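Local coordinates for protein Moesin/ezrin/radixin homolog 2 (Drosophila melanogaster, PDB 7EDR) that probably acts as a membrane-associated FERM-domain scaffold in growth-control signalling, as a Merlin-type relative of ezrin, radixin and moesin, at residues S42-L47 against M295-P300; W58-K63 against I279-L284; K86-N91 against L107-S112; L221-V226 against K288-L293. All blocks are in the same frame, centred on the assembly; numbering follows the deposited sequence.

Contact 1: residues S42-L47 against M295-P300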
# COMPACT_ATOMS: atom_id res chain seq x y z
N SER C 42 9.43 -16.82 -0.98
CA SER C 42 9.50 -18.25 -0.69
C SER C 42 8.13 -18.88 -0.48
O SER C 42 8.05 -20.11 -0.41
CB SER C 42 10.35 -18.48 0.56
OG SER C 42 9.72 -17.97 1.73
N TRP C 43 7.07 -18.07 -0.37
CA TRP C 43 5.77 -18.58 0.03
C TRP C 43 5.12 -19.49 -1.02
O TRP C 43 4.29 -20.34 -0.66
CB TRP C 43 4.84 -17.41 0.37
CG TRP C 43 5.11 -16.16 -0.40
CD1 TRP C 43 4.65 -15.85 -1.65
CD2 TRP C 43 5.86 -15.02 0.04
NE1 TRP C 43 5.09 -14.60 -2.02
CE2 TRP C 43 5.83 -14.07 -1.00
CE3 TRP C 43 6.55 -14.72 1.22
CZ2 TRP C 43 6.47 -12.83 -0.89
CZ3 TRP C 43 7.20 -13.49 1.32
CH2 TRP C 43 7.15 -12.56 0.27
N TYR C 44 5.49 -19.35 -2.29
CA TYR C 44 4.93 -20.22 -3.31
C TYR C 44 5.51 -21.63 -3.28
O TYR C 44 4.93 -22.54 -3.89
CB TYR C 44 5.15 -19.61 -4.70
CG TYR C 44 4.64 -18.19 -4.90
CD1 TYR C 44 3.27 -17.92 -4.91
CD2 TYR C 44 5.52 -17.13 -5.11
CE1 TYR C 44 2.80 -16.63 -5.10
CE2 TYR C 44 5.06 -15.85 -5.30
CZ TYR C 44 3.70 -15.59 -5.30
OH TYR C 44 3.21 -14.30 -5.50
N PHE C 45 6.63 -21.85 -2.59
CA PHE C 45 7.50 -22.97 -2.91
C PHE C 45 7.53 -24.00 -1.79
O PHE C 45 7.16 -23.72 -0.64
CB PHE C 45 8.91 -22.48 -3.26
CG PHE C 45 8.98 -21.70 -4.56
CD1 PHE C 45 8.85 -20.32 -4.56
CD2 PHE C 45 9.14 -22.35 -5.78
CE1 PHE C 45 8.89 -19.60 -5.75
CE2 PHE C 45 9.18 -21.65 -6.96
CZ PHE C 45 9.06 -20.27 -6.95
N GLY C 46 7.98 -25.21 -2.13
CA GLY C 46 8.08 -26.30 -1.18
C GLY C 46 9.04 -27.37 -1.65
O GLY C 46 9.48 -27.40 -2.81
N LEU C 47 9.38 -28.28 -0.73
CA LEU C 47 10.29 -29.38 -1.00
C LEU C 47 9.48 -30.66 -1.07
O LEU C 47 8.90 -31.10 -0.07
CB LEU C 47 11.38 -29.46 0.06
CG LEU C 47 12.38 -28.30 0.00
CD1 LEU C 47 13.01 -28.04 1.36
CD2 LEU C 47 13.44 -28.56 -1.05
N MET C 295 -5.71 -14.25 1.29
CA MET C 295 -5.85 -13.07 2.14
C MET C 295 -4.60 -12.20 2.13
O MET C 295 -4.70 -10.97 2.12
CB MET C 295 -6.18 -13.48 3.57
CG MET C 295 -7.48 -14.23 3.72
SD MET C 295 -8.91 -13.22 3.25
CE MET C 295 -10.21 -14.32 3.82
N ARG C 296 -3.41 -12.82 2.14
CA ARG C 296 -2.17 -12.05 2.16
C ARG C 296 -1.99 -11.26 0.87
O ARG C 296 -1.56 -10.10 0.89
CB ARG C 296 -0.97 -12.99 2.38
CG ARG C 296 -0.87 -13.55 3.79
CD ARG C 296 0.29 -14.50 3.90
NE ARG C 296 1.55 -13.85 3.54
CZ ARG C 296 2.74 -14.44 3.55
NH1 ARG C 296 2.84 -15.71 3.92
NH2 ARG C 296 3.83 -13.76 3.20
N ARG C 297 -2.33 -11.87 -0.26
CA ARG C 297 -2.31 -11.18 -1.55
C ARG C 297 -3.10 -9.88 -1.51
O ARG C 297 -2.72 -8.88 -2.14
CB ARG C 297 -2.87 -12.15 -2.61
CG ARG C 297 -2.98 -11.69 -4.02
CD ARG C 297 -3.38 -12.89 -4.90
NE ARG C 297 -2.37 -13.94 -4.79
CZ ARG C 297 -2.58 -15.18 -4.36
NH1 ARG C 297 -3.80 -15.60 -4.03
NH2 ARG C 297 -1.55 -16.02 -4.29
N ARG C 298 -4.21 -9.86 -0.77
CA ARG C 298 -5.06 -8.67 -0.67
C ARG C 298 -4.63 -7.68 0.40
O ARG C 298 -5.27 -6.64 0.56
CB ARG C 298 -6.51 -9.11 -0.46
CG ARG C 298 -6.94 -9.96 -1.60
CD ARG C 298 -8.21 -10.73 -1.44
NE ARG C 298 -8.72 -11.03 -2.77
CZ ARG C 298 -8.21 -11.95 -3.59
NH1 ARG C 298 -7.15 -12.68 -3.22
NH2 ARG C 298 -8.74 -12.15 -4.80
N LYS C 299 -3.55 -7.97 1.13
CA LYS C 299 -2.91 -7.03 2.05
C LYS C 299 -1.44 -6.95 1.63
O LYS C 299 -0.56 -7.54 2.27
CB LYS C 299 -3.09 -7.48 3.50
CG LYS C 299 -2.53 -6.55 4.58
CD LYS C 299 -3.42 -5.34 4.83
CE LYS C 299 -2.95 -4.57 6.07
NZ LYS C 299 -3.72 -3.32 6.27
N PRO C 300 -1.15 -6.23 0.53
CA PRO C 300 0.17 -6.35 -0.13
C PRO C 300 1.41 -6.15 0.74
O PRO C 300 2.49 -6.66 0.39
CB PRO C 300 0.09 -5.29 -1.23
CG PRO C 300 -1.37 -5.27 -1.61
CD PRO C 300 -2.10 -5.45 -0.29
O HOH W 1 0.59 -13.54 -4.81
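Trp43 and Arg296 make the close part of this contact. The terminal NH2 of Arg296 comes to the six-membered half of the indole and lies 3.5 Å from Trp43 CE3, with the guanidinium plane turned 68° from the ring plane. The arginine chain runs out straight from the helix end and bends at its third torsion (58°), which swings the terminal group over to the tryptophan. Arg296 NH2 is held by other partners: it donates to the carbonyl of Thr302 and pairs with an acidic side chain of another protein's chain. On its own side, the indole turns an edge to its neighbour, setting Trp43 CD1 over the centre of the Tyr44 ring.

Beside this, the second pair is looser. Arg297 NH2 approaches the edge of the Tyr44 ring near its plane, but stays 4.5 Å from Tyr44 CE1. A water closes the link: it lies 2.8 Å from Tyr44 OH and accepts from Arg297 NE at 3.0 Å. Salt bridges run from Arg297 NH1 to Glu90 and from Arg297 NE to Glu95, so NE serves both a carboxylate and the water. All four touching residues are buried, and the looser side is the one where a water, not direct contact, links Tyr44 OH to Arg297 NE.

The segments belong to the turn leading into strand 45-50 of the ubiquitin-like lobe and to the last turn of helix 277-297 in the PH-like lobe, an interface between first and third lobes characteristic of the FERM cloverleaf.

Contact 2: residues W58-K63 against I279-L284; sequences WLKMEK and INKMIL
Trp58 meets Met282 where the ubiquitin-like lobe of the FERM domain faces the long C-terminal helix of its PH-like lobe, and the two side chains cross at about a right angle. Met282 bends at both its second and third torsions (-61° and -96°), which carries the methyl group round to the five-membered half of the indole. There Met282 CE lies 3.4 Å from Trp58 CD1 and 3.8 Å from Trp58 NE1, an apolar contact made by the end of the flexible chain. Trp58 closes the short edge strand 56-58, and its ring also receives the ammonium group of Lys86 in a cation-pi interaction, so the indole serves a methyl group and a cation from different parts of the fold.

A second pair, further along, is oriented quite differently. Lys60 and Lys281 reach toward each other tip to tip from the loop and from the helix, and no anion stands between them within the two segments. Their like charges probably oppose each other, although a long, weak ion pair with Asp285 may ease the load on Lys281. The contact is at the surface, where solvent can be expected to screen such charges. What sets the lysine approach apart from the Trp58 side is that it brings charged ends together, with Lys60 NZ 4.1 Å from Lys281 NZ.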
# COMPACT_ATOMS: atom_id res chain seq x y z
N TRP C 58 5.24 -33.26 0.84
CA TRP C 58 5.99 -32.02 0.97
C TRP C 58 6.70 -32.01 2.31
O TRP C 58 6.15 -32.49 3.30
CB TRP C 58 5.06 -30.81 0.86
CG TRP C 58 4.37 -30.70 -0.45
CD1 TRP C 58 3.12 -31.18 -0.77
CD2 TRP C 58 4.86 -30.04 -1.63
NE1 TRP C 58 2.82 -30.87 -2.08
CE2 TRP C 58 3.87 -30.17 -2.63
CE3 TRP C 58 6.04 -29.35 -1.93
CZ2 TRP C 58 4.03 -29.64 -3.90
CZ3 TRP C 58 6.19 -28.82 -3.20
CH2 TRP C 58 5.19 -28.97 -4.17
N LEU C 59 7.91 -31.47 2.34
CA LEU C 59 8.68 -31.44 3.58
C LEU C 59 8.00 -30.52 4.59
O LEU C 59 7.58 -29.41 4.24
CB LEU C 59 10.11 -30.97 3.29
CG LEU C 59 11.20 -31.24 4.34
CD1 LEU C 59 11.28 -32.73 4.68
CD2 LEU C 59 12.52 -30.76 3.82
N LYS C 60 7.89 -30.98 5.84
CA LYS C 60 7.37 -30.14 6.92
C LYS C 60 8.48 -29.28 7.50
O LYS C 60 9.63 -29.70 7.61
CB LYS C 60 6.73 -31.00 8.01
CG LYS C 60 5.33 -31.53 7.63
CD LYS C 60 4.98 -32.78 8.44
CE LYS C 60 3.47 -33.03 8.50
NZ LYS C 60 2.95 -32.99 9.91
N MET C 61 8.13 -28.05 7.87
CA MET C 61 9.15 -27.07 8.20
C MET C 61 9.74 -27.27 9.58
O MET C 61 10.94 -27.07 9.78
CB MET C 61 8.58 -25.65 8.07
CG MET C 61 8.33 -25.22 6.65
SD MET C 61 9.87 -25.17 5.72
CE MET C 61 9.76 -26.70 4.77
N GLU C 62 8.93 -27.65 10.57
CA GLU C 62 9.46 -27.70 11.92
C GLU C 62 9.60 -29.12 12.47
O GLU C 62 9.85 -29.28 13.67
CB GLU C 62 8.62 -26.81 12.84
CG GLU C 62 8.99 -25.30 12.69
CD GLU C 62 10.47 -24.95 13.01
OE1 GLU C 62 10.95 -23.87 12.58
OE2 GLU C 62 11.17 -25.75 13.70
N LYS C 63 9.50 -30.15 11.63
CA LYS C 63 9.99 -31.46 12.00
C LYS C 63 11.43 -31.64 11.51
O LYS C 63 11.89 -30.94 10.61
CB LYS C 63 9.12 -32.58 11.43
CG LYS C 63 7.69 -32.60 11.93
CD LYS C 63 7.65 -32.58 13.44
CE LYS C 63 6.23 -32.54 13.97
NZ LYS C 63 6.23 -32.52 15.46
N ILE C 279 -3.73 -38.44 0.55
CA ILE C 279 -4.29 -37.42 -0.33
C ILE C 279 -5.14 -36.43 0.44
O ILE C 279 -5.20 -35.24 0.09
CB ILE C 279 -5.09 -38.09 -1.47
CG1 ILE C 279 -4.15 -38.80 -2.44
CG2 ILE C 279 -5.97 -37.06 -2.20
CD1 ILE C 279 -3.15 -37.87 -3.10
N ASN C 280 -5.80 -36.88 1.52
CA ASN C 280 -6.70 -35.99 2.24
C ASN C 280 -5.93 -34.97 3.04
O ASN C 280 -6.33 -33.80 3.11
CB ASN C 280 -7.63 -36.81 3.12
CG ASN C 280 -8.69 -37.51 2.32
OD1 ASN C 280 -8.74 -37.37 1.09
ND2 ASN C 280 -9.54 -38.28 3.00
N LYS C 281 -4.82 -35.38 3.64
CA LYS C 281 -3.94 -34.41 4.28
C LYS C 281 -3.41 -33.40 3.26
O LYS C 281 -3.33 -32.20 3.55
CB LYS C 281 -2.81 -35.14 4.99
CG LYS C 281 -1.93 -34.23 5.80
CD LYS C 281 -2.77 -33.41 6.78
CE LYS C 281 -1.95 -32.26 7.36
NZ LYS C 281 -0.61 -32.73 7.81
N MET C 282 -3.05 -33.87 2.06
CA MET C 282 -2.56 -32.97 1.01
C MET C 282 -3.65 -32.00 0.57
O MET C 282 -3.36 -30.86 0.21
CB MET C 282 -2.06 -33.76 -0.20
CG MET C 282 -1.09 -34.86 0.13
SD MET C 282 0.39 -34.20 0.91
CE MET C 282 1.43 -34.07 -0.53
N ILE C 283 -4.90 -32.45 0.55
CA ILE C 283 -5.98 -31.53 0.22
C ILE C 283 -6.09 -30.45 1.29
O ILE C 283 -6.23 -29.26 0.99
CB ILE C 283 -7.30 -32.30 0.03
CG1 ILE C 283 -7.20 -33.24 -1.18
CG2 ILE C 283 -8.49 -31.32 -0.11
CD1 ILE C 283 -8.50 -34.00 -1.48
N LEU C 284 -5.96 -30.85 2.56
CA LEU C 284 -6.08 -29.93 3.68
C LEU C 284 -4.96 -28.90 3.65
O LEU C 284 -5.21 -27.70 3.83
CB LEU C 284 -6.06 -30.70 4.99
CG LEU C 284 -6.29 -29.82 6.21
CD1 LEU C 284 -7.68 -29.19 6.15
CD2 LEU C 284 -6.08 -30.63 7.50

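Contact 3: residues K86-N91 against L107-S112; sequences KFFPEN and LQVKQS
Phe88 has the most surface covered here, and it spends it on two neighbours of one helix, Gln108 and Val109. The phenyl ring extends from the linker and meets Val109 edge-on: Val109 CG2 lies near the ring plane, 4.2 Å from Phe88 CE2, in an ordinary apolar contact. Gln108 comes in obliquely, with its amide plane turned 83° from the ring, and its nearest atom, NE2, is 3.9 Å from Phe88 CZ. Its chain is extended through CG and CD (chi1 177°, chi2 -180°), which carries the amide out from the helix to the far end of the ring. The other end of that amide is tied down, since OE1 accepts from the backbone N of Ala85, at the end of strand 78-85. One glutamine thus ties the helix to that strand and packs on the aromatic ring.

Segment 86-91 leads from strand 78-85 of the ubiquitin-like lobe into helix 92-95, and its partner lies in helix 99-114 of the helical central lobe. Tyr204 meets the Phe88 ring edge-to-face, while Leu195 and Ala198 of helix 187-198 pack against Val109, placing the phenylalanine between first-lobe strand and central-lobe helices.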
# COMPACT_ATOMS: atom_id res chain seq x y z
N LYS C 86 4.39 -24.77 -5.13
CA LYS C 86 3.22 -25.48 -4.63
C LYS C 86 1.96 -24.63 -4.77
O LYS C 86 0.84 -25.18 -4.88
CB LYS C 86 3.45 -25.88 -3.17
CG LYS C 86 2.33 -26.66 -2.51
CD LYS C 86 2.77 -27.06 -1.11
CE LYS C 86 1.73 -27.91 -0.42
NZ LYS C 86 2.19 -28.22 0.96
N PHE C 87 2.13 -23.31 -4.80
CA PHE C 87 1.04 -22.35 -4.91
C PHE C 87 1.34 -21.40 -6.06
O PHE C 87 2.51 -21.13 -6.37
CB PHE C 87 0.86 -21.56 -3.60
CG PHE C 87 0.71 -22.44 -2.40
CD1 PHE C 87 1.79 -22.64 -1.55
CD2 PHE C 87 -0.49 -23.10 -2.15
CE1 PHE C 87 1.67 -23.49 -0.43
CE2 PHE C 87 -0.63 -23.96 -1.03
CZ PHE C 87 0.46 -24.15 -0.17
N PHE C 88 0.28 -20.91 -6.68
CA PHE C 88 0.41 -20.07 -7.85
C PHE C 88 -0.24 -18.72 -7.60
O PHE C 88 -1.31 -18.65 -6.99
CB PHE C 88 -0.25 -20.69 -9.08
CG PHE C 88 0.36 -21.97 -9.51
CD1 PHE C 88 0.11 -23.13 -8.81
CD2 PHE C 88 1.19 -22.01 -10.62
CE1 PHE C 88 0.68 -24.32 -9.22
CE2 PHE C 88 1.76 -23.19 -11.03
CZ PHE C 88 1.51 -24.35 -10.35
N PRO C 89 0.37 -17.64 -8.08
CA PRO C 89 -0.25 -16.32 -7.94
C PRO C 89 -1.54 -16.23 -8.74
O PRO C 89 -1.83 -17.08 -9.60
CB PRO C 89 0.82 -15.37 -8.50
CG PRO C 89 1.57 -16.24 -9.51
CD PRO C 89 1.58 -17.62 -8.92
N GLU C 90 -2.34 -15.20 -8.44
CA GLU C 90 -3.56 -15.01 -9.22
C GLU C 90 -3.28 -14.22 -10.49
O GLU C 90 -3.95 -14.45 -11.51
CB GLU C 90 -4.64 -14.32 -8.39
CG GLU C 90 -5.19 -15.17 -7.28
CD GLU C 90 -6.23 -14.43 -6.45
OE1 GLU C 90 -7.11 -13.77 -7.06
OE2 GLU C 90 -6.19 -14.50 -5.19
N ASN C 91 -2.31 -13.31 -10.48
CA ASN C 91 -1.88 -12.62 -11.69
C ASN C 91 -0.36 -12.47 -11.66
O ASN C 91 0.15 -11.68 -10.86
CB ASN C 91 -2.55 -11.25 -11.80
CG ASN C 91 -2.18 -10.51 -13.10
OD1 ASN C 91 -1.65 -11.10 -14.05
ND2 ASN C 91 -2.45 -9.20 -13.12
N LEU C 107 9.79 -22.10 -15.95
CA LEU C 107 10.29 -23.43 -16.31
C LEU C 107 9.32 -24.52 -15.86
O LEU C 107 9.10 -25.49 -16.60
CB LEU C 107 11.67 -23.67 -15.71
CG LEU C 107 12.83 -22.86 -16.30
CD1 LEU C 107 14.08 -23.11 -15.51
CD2 LEU C 107 13.02 -23.24 -17.75
N GLN C 108 8.73 -24.38 -14.68
CA GLN C 108 7.80 -25.41 -14.21
C GLN C 108 6.49 -25.41 -15.00
O GLN C 108 5.97 -26.47 -15.34
CB GLN C 108 7.52 -25.20 -12.73
CG GLN C 108 6.52 -26.15 -12.14
CD GLN C 108 6.30 -25.87 -10.67
OE1 GLN C 108 7.23 -25.49 -9.96
NE2 GLN C 108 5.04 -26.02 -10.21
N VAL C 109 5.94 -24.23 -15.29
CA VAL C 109 4.70 -24.18 -16.06
C VAL C 109 4.91 -24.74 -17.46
O VAL C 109 4.06 -25.46 -17.99
CB VAL C 109 4.15 -22.74 -16.10
CG1 VAL C 109 3.03 -22.66 -17.10
CG2 VAL C 109 3.65 -22.30 -14.70
N LYS C 110 6.04 -24.40 -18.09
CA LYS C 110 6.29 -24.89 -19.44
C LYS C 110 6.36 -26.41 -19.46
O LYS C 110 5.82 -27.05 -20.38
CB LYS C 110 7.56 -24.26 -20.03
CG LYS C 110 7.97 -24.84 -21.40
CD LYS C 110 8.87 -23.91 -22.21
CE LYS C 110 10.29 -23.86 -21.67
NZ LYS C 110 10.81 -25.21 -21.38
N GLN C 111 6.97 -27.03 -18.44
CA GLN C 111 6.98 -28.49 -18.44
C GLN C 111 5.60 -29.08 -18.20
O GLN C 111 5.29 -30.15 -18.74
CB GLN C 111 7.96 -29.04 -17.40
CG GLN C 111 8.40 -30.46 -17.77
CD GLN C 111 8.63 -30.65 -19.31
OE1 GLN C 111 7.97 -31.51 -19.95
NE2 GLN C 111 9.56 -29.86 -19.90
N SER C 112 4.76 -28.41 -17.40
CA SER C 112 3.35 -28.80 -17.29
C SER C 112 2.70 -28.89 -18.65
O SER C 112 1.97 -29.84 -18.94
CB SER C 112 2.59 -27.76 -16.46
OG SER C 112 2.75 -28.01 -15.09

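Contact 4: residues L221-V226 against K288-L293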
# COMPACT_ATOMS: atom_id res chain seq x y z
N LEU C 221 -12.44 -32.56 -7.45
CA LEU C 221 -12.16 -31.38 -6.64
C LEU C 221 -10.96 -30.65 -7.23
O LEU C 221 -9.90 -31.25 -7.43
CB LEU C 221 -11.89 -31.78 -5.19
CG LEU C 221 -11.57 -30.61 -4.26
CD1 LEU C 221 -12.84 -29.80 -3.96
CD2 LEU C 221 -10.90 -31.10 -2.99
N GLY C 222 -11.13 -29.36 -7.51
CA GLY C 222 -10.02 -28.54 -7.95
C GLY C 222 -9.68 -27.45 -6.95
O GLY C 222 -10.39 -26.44 -6.86
N VAL C 223 -8.60 -27.65 -6.18
CA VAL C 223 -8.13 -26.62 -5.24
C VAL C 223 -7.25 -25.63 -6.00
O VAL C 223 -6.21 -26.00 -6.56
CB VAL C 223 -7.34 -27.25 -4.09
CG1 VAL C 223 -7.03 -26.20 -3.04
CG2 VAL C 223 -8.07 -28.43 -3.50
N THR C 224 -7.65 -24.35 -6.00
CA THR C 224 -6.96 -23.30 -6.73
C THR C 224 -6.59 -22.16 -5.79
O THR C 224 -7.01 -22.09 -4.63
CB THR C 224 -7.84 -22.73 -7.86
OG1 THR C 224 -8.75 -21.74 -7.33
CG2 THR C 224 -8.62 -23.84 -8.54
N SER C 225 -5.81 -21.22 -6.34
CA SER C 225 -5.46 -20.00 -5.63
C SER C 225 -6.68 -19.17 -5.25
O SER C 225 -6.60 -18.35 -4.32
CB SER C 225 -4.55 -19.14 -6.50
OG SER C 225 -5.28 -18.61 -7.59
N VAL C 226 -7.80 -19.34 -5.95
CA VAL C 226 -9.00 -18.55 -5.75
C VAL C 226 -10.08 -19.31 -4.98
O VAL C 226 -10.89 -18.69 -4.28
CB VAL C 226 -9.51 -18.07 -7.12
CG1 VAL C 226 -10.85 -17.38 -7.01
CG2 VAL C 226 -8.47 -17.14 -7.74
N LYS C 288 -5.40 -24.78 3.11
CA LYS C 288 -4.94 -23.81 4.10
C LYS C 288 -3.91 -22.87 3.48
O LYS C 288 -4.01 -21.65 3.63
CB LYS C 288 -4.37 -24.55 5.31
CG LYS C 288 -3.80 -23.65 6.40
CD LYS C 288 -4.85 -22.69 6.96
CE LYS C 288 -4.20 -21.71 7.94
NZ LYS C 288 -5.17 -21.19 8.95
N GLY C 289 -2.91 -23.43 2.78
CA GLY C 289 -1.92 -22.60 2.12
C GLY C 289 -2.53 -21.63 1.13
O GLY C 289 -2.22 -20.43 1.15
N ASN C 290 -3.42 -22.13 0.26
CA ASN C 290 -4.02 -21.27 -0.75
C ASN C 290 -4.90 -20.20 -0.11
O ASN C 290 -4.91 -19.04 -0.56
CB ASN C 290 -4.83 -22.09 -1.76
CG ASN C 290 -3.97 -22.58 -2.93
OD1 ASN C 290 -3.54 -21.79 -3.78
ND2 ASN C 290 -3.73 -23.89 -2.98
N HIS C 291 -5.62 -20.55 0.96
CA HIS C 291 -6.41 -19.55 1.68
C HIS C 291 -5.52 -18.50 2.34
O HIS C 291 -5.84 -17.30 2.28
CB HIS C 291 -7.30 -20.22 2.72
CG HIS C 291 -8.13 -19.25 3.47
ND1 HIS C 291 -7.64 -18.53 4.54
CD2 HIS C 291 -9.40 -18.83 3.28
CE1 HIS C 291 -8.59 -17.72 4.99
NE2 HIS C 291 -9.67 -17.88 4.24
N ASP C 292 -4.41 -18.93 2.98
CA ASP C 292 -3.46 -17.98 3.55
C ASP C 292 -3.03 -16.94 2.52
O ASP C 292 -3.02 -15.74 2.80
CB ASP C 292 -2.20 -18.69 4.07
CG ASP C 292 -2.43 -19.45 5.37
OD1 ASP C 292 -3.37 -19.14 6.13
OD2 ASP C 292 -1.62 -20.37 5.64
N LEU C 293 -2.63 -17.39 1.32
CA LEU C 293 -2.11 -16.45 0.34
C LEU C 293 -3.22 -15.62 -0.25
O LEU C 293 -2.98 -14.47 -0.63
CB LEU C 293 -1.35 -17.17 -0.78
CG LEU C 293 -0.05 -17.80 -0.31
CD1 LEU C 293 0.55 -18.67 -1.38
CD2 LEU C 293 0.90 -16.71 0.07
O HOH W 2 -4.31 -18.04 -3.28
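In the PH-like fold a long C-terminal helix packs over one end of the beta-sandwich, and here Asn290 of that helix lies against the end of strand 218-223 and the turn that follows. Its side chain lies along residues Val223 to Ser225. Asn290 CG is 3.5 Å from Thr224 O, ND2 faces the methyl CG1 of Val223 at 4.0 Å, and OD1 comes near the backbone of Ser225, 3.2 Å from Ser225 CA. None of these is a hydrogen bond. Asn290 ND2 instead donates to the carbonyl of Leu286, one turn back in the helix, and Thr224 O takes the indole N-H of Trp245.

The turn keeps its own shape: Thr224 OG1 accepts from Val226 N at 2.9 Å, an ST turn, and from Gly227 N as well. The polar link between the segments is a water that donates to the carbonyls of both Ser225 and Asn290, 3.0 Å from Asn290 O.

The chemistry implies that the asparagine, buried where its helix meets the end of the strand, uses an amide N-H within its own helix, so that van der Waals contact and a shared water, not direct polar bonds, join the two.

Contacts 1, 2 and 4 use successive parts of helix 277-297: contact 2 near its start, contact 4 further on, contact 1 at its end. The centres of 1 and 4 are about 11 Å apart, of 1 and 2 about 16 Å, and of 2 and 4, joined by Ile283 on Leu221, about 14 Å. Contact 3 joins this row through the linker 86-91. Glu90 OE2 pairs with Arg298 NH1 at 2.8 Å, tying it to contact 1, while Phe87 packs on Asn290 and Gly289 of contact 4. Contacts 1 and 2 join first and third lobes, 3 reaches the central lobe, and 4 packs the PH-like lobe on itself; another protein's chain packs beside contacts 1, 3 and 4.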